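Local coordinates for Lmo2181 protein (Listeria monocytogenes serovar 1/2a, PDB 5JCV) that cleaves the C-terminal sorting signal of surface proteins and, through a thioester intermediate, transfers them covalently to the cell wall as a class B sortase, at residues 113-118 / 177-182. Numbering follows the deposited sequence.
Sequences FAVYET and MVIQGK
The ring of Y116 lies alongside V178, with a face turned to V178 CB, and its hydroxyl reaches Q180; the three share one face of the antiparallel pair formed by 113-118 and 177-182, with A114 beside them. Y116 CG sits between its backbone N and carbonyl carbon (chi1 46°), which swings the ring over the neighbouring strand. V178 CB then lies under a ring face, 4.2 Å from the centroid, in a CH-pi contact, and V178 CG1 rests against Y116 CZ. At the far end Y116 OH donates to Q180 OE1 at 2.8 Å. The hydroxyl meets the amide from above its plane, and ring and amide stand nearly perpendicular, 87° apart. The other atom of the amide, Q180 NE2, is hydrogen-bonded to Y138 OH and T162 OG1, so both polar atoms of this buried amide are satisfied.

Across the sheet, on the face of V115 and I179, the contacts are apolar. V115 CG2 meets I179 CD1 at 3.7 Å, while V115 CG1 touches CE of selenomethionine M177; the bent M177 chain also brings SE to 3.7 Å from E117 CG.

A classic beta bulge sets F113 and A114 together opposite Q180: F113 N and A114 N both donate to Q180 O, at 2.9 and 3.2 Å. Beside it the F113 ring turns an edge to the G181-K182 peptide.

In the sortase beta-barrel, strand 176-182 lies between 107-118 and 160-165, with G181, I179 and M177 backbone hydrogen-bonded to 160-165. Helix 132-145 covers the Y116-Q180 face through V142 and Q145, whereas L84 and Y87 pack on M177 and I179.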
loop_
_atom_site.group_PDB
_atom_site.type_symbol
_atom_site.label_atom_id
_atom_site.label_comp_id
_atom_site.label_asym_id
_atom_site.label_seq_id
_atom_site.Cartn_x
_atom_site.Cartn_y
_atom_site.Cartn_z
ATOM N N PHE A 113 1.166 -11.549 -23.395
ATOM C CA PHE A 113 0.635 -12.527 -24.327
ATOM C C PHE A 113 -0.207 -11.941 -25.487
ATOM O O PHE A 113 -0.476 -12.646 -26.464
ATOM C CB PHE A 113 -0.173 -13.559 -23.567
ATOM C CG PHE A 113 -1.495 -13.050 -23.055
ATOM C CD1 PHE A 113 -2.635 -13.153 -23.828
ATOM C CD2 PHE A 113 -1.604 -12.518 -21.789
ATOM C CE1 PHE A 113 -3.845 -12.688 -23.361
ATOM C CE2 PHE A 113 -2.815 -12.065 -21.317
ATOM C CZ PHE A 113 -3.932 -12.147 -22.105
ATOM N N ALA A 114 -0.596 -10.666 -25.399
ATOM C CA ALA A 114 -1.379 -10.003 -26.473
ATOM C C ALA A 114 -1.042 -8.539 -26.587
ATOM O O ALA A 114 -0.929 -7.823 -25.599
ATOM C CB ALA A 114 -2.878 -10.144 -26.227
ATOM N N VAL A 115 -0.940 -8.098 -27.821
ATOM C CA VAL A 115 -0.557 -6.721 -28.171
ATOM C C VAL A 115 -1.425 -6.285 -29.367
ATOM O O VAL A 115 -1.467 -6.979 -30.363
ATOM C CB VAL A 115 0.924 -6.711 -28.570
ATOM C CG1 VAL A 115 1.320 -5.412 -29.218
ATOM C CG2 VAL A 115 1.811 -7.049 -27.385
ATOM N N TYR A 116 -2.122 -5.156 -29.275
ATOM C CA TYR A 116 -2.870 -4.648 -30.442
ATOM C C TYR A 116 -3.234 -3.198 -30.270
ATOM O O TYR A 116 -3.151 -2.648 -29.159
ATOM C CB TYR A 116 -4.151 -5.467 -30.690
ATOM C CG TYR A 116 -4.961 -5.732 -29.449
ATOM C CD1 TYR A 116 -5.952 -4.858 -29.057
ATOM C CD2 TYR A 116 -4.699 -6.857 -28.632
ATOM C CE1 TYR A 116 -6.699 -5.094 -27.902
ATOM C CE2 TYR A 116 -5.419 -7.095 -27.477
ATOM C CZ TYR A 116 -6.411 -6.194 -27.119
ATOM O OH TYR A 116 -7.140 -6.402 -26.009
ATOM N N GLU A 117 -3.630 -2.586 -31.377
ATOM C CA GLU A 117 -4.261 -1.276 -31.369
ATOM C C GLU A 117 -5.710 -1.530 -31.588
ATOM O O GLU A 117 -6.092 -2.478 -32.303
ATOM C CB GLU A 117 -3.817 -0.418 -32.543
ATOM C CG GLU A 117 -2.392 0.063 -32.473
ATOM C CD GLU A 117 -1.966 0.755 -33.769
ATOM O OE1 GLU A 117 -1.756 0.058 -34.820
ATOM O OE2 GLU A 117 -1.835 1.992 -33.702
ATOM N N THR A 118 -6.518 -0.622 -31.079
ATOM C CA THR A 118 -7.938 -0.693 -31.342
ATOM C C THR A 118 -8.558 0.693 -31.270
ATOM O O THR A 118 -8.249 1.469 -30.346
ATOM C CB THR A 118 -8.613 -1.561 -30.283
ATOM O OG1 THR A 118 -10.020 -1.642 -30.561
ATOM C CG2 THR A 118 -8.363 -0.960 -28.887
HETATM N N MSE A 177 -3.562 1.976 -27.773
HETATM C CA MSE A 177 -2.594 0.901 -27.781
HETATM C C MSE A 177 -2.850 0.067 -26.540
HETATM O O MSE A 177 -3.126 0.590 -25.472
HETATM C CB MSE A 177 -1.221 1.566 -27.819
HETATM C CG MSE A 177 -0.131 0.534 -27.828
HETATM SE SE MSE A 177 -0.133 -0.278 -29.618
HETATM C CE MSE A 177 0.486 -1.995 -28.985
ATOM N N VAL A 178 -2.792 -1.243 -26.683
ATOM C CA VAL A 178 -3.163 -2.142 -25.593
ATOM C C VAL A 178 -2.143 -3.260 -25.482
ATOM O O VAL A 178 -1.780 -3.851 -26.473
ATOM C CB VAL A 178 -4.543 -2.776 -25.806
ATOM C CG1 VAL A 178 -4.863 -3.710 -24.636
ATOM C CG2 VAL A 178 -5.604 -1.711 -25.924
ATOM N N ILE A 179 -1.713 -3.536 -24.266
ATOM C CA ILE A 179 -0.804 -4.638 -23.967
ATOM C C ILE A 179 -1.482 -5.421 -22.871
ATOM O O ILE A 179 -1.955 -4.831 -21.904
ATOM C CB ILE A 179 0.518 -4.090 -23.397
ATOM C CG1 ILE A 179 1.134 -3.138 -24.408
ATOM C CG2 ILE A 179 1.500 -5.179 -23.045
ATOM C CD1 ILE A 179 1.534 -3.808 -25.688
ATOM N N GLN A 180 -1.581 -6.727 -23.041
ATOM C CA GLN A 180 -2.104 -7.572 -22.006
ATOM C C GLN A 180 -1.153 -8.722 -21.596
ATOM O O GLN A 180 -0.493 -9.351 -22.431
ATOM C CB GLN A 180 -3.430 -8.112 -22.463
ATOM C CG GLN A 180 -4.416 -7.017 -22.757
ATOM C CD GLN A 180 -5.728 -7.592 -23.147
ATOM O OE1 GLN A 180 -5.831 -8.185 -24.212
ATOM N NE2 GLN A 180 -6.742 -7.460 -22.274
ATOM N N GLY A 181 -1.063 -8.955 -20.297
ATOM C CA GLY A 181 -0.108 -9.895 -19.793
ATOM C C GLY A 181 -0.688 -10.758 -18.687
ATOM O O GLY A 181 -1.624 -10.350 -18.011
ATOM N N LYS A 182 -0.106 -11.941 -18.518
ATOM C CA LYS A 182 -0.496 -12.893 -17.477
ATOM C C LYS A 182 0.157 -12.552 -16.131
ATOM O O LYS A 182 1.354 -12.352 -16.069
ATOM C CB LYS A 182 -0.060 -14.299 -17.917
ATOM C CG LYS A 182 -0.324 -15.430 -16.931
ATOM C CD LYS A 182 0.440 -16.686 -17.317
ATOM C CE LYS A 182 -0.269 -17.433 -18.434
ATOM N NZ LYS A 182 0.495 -18.647 -18.843
#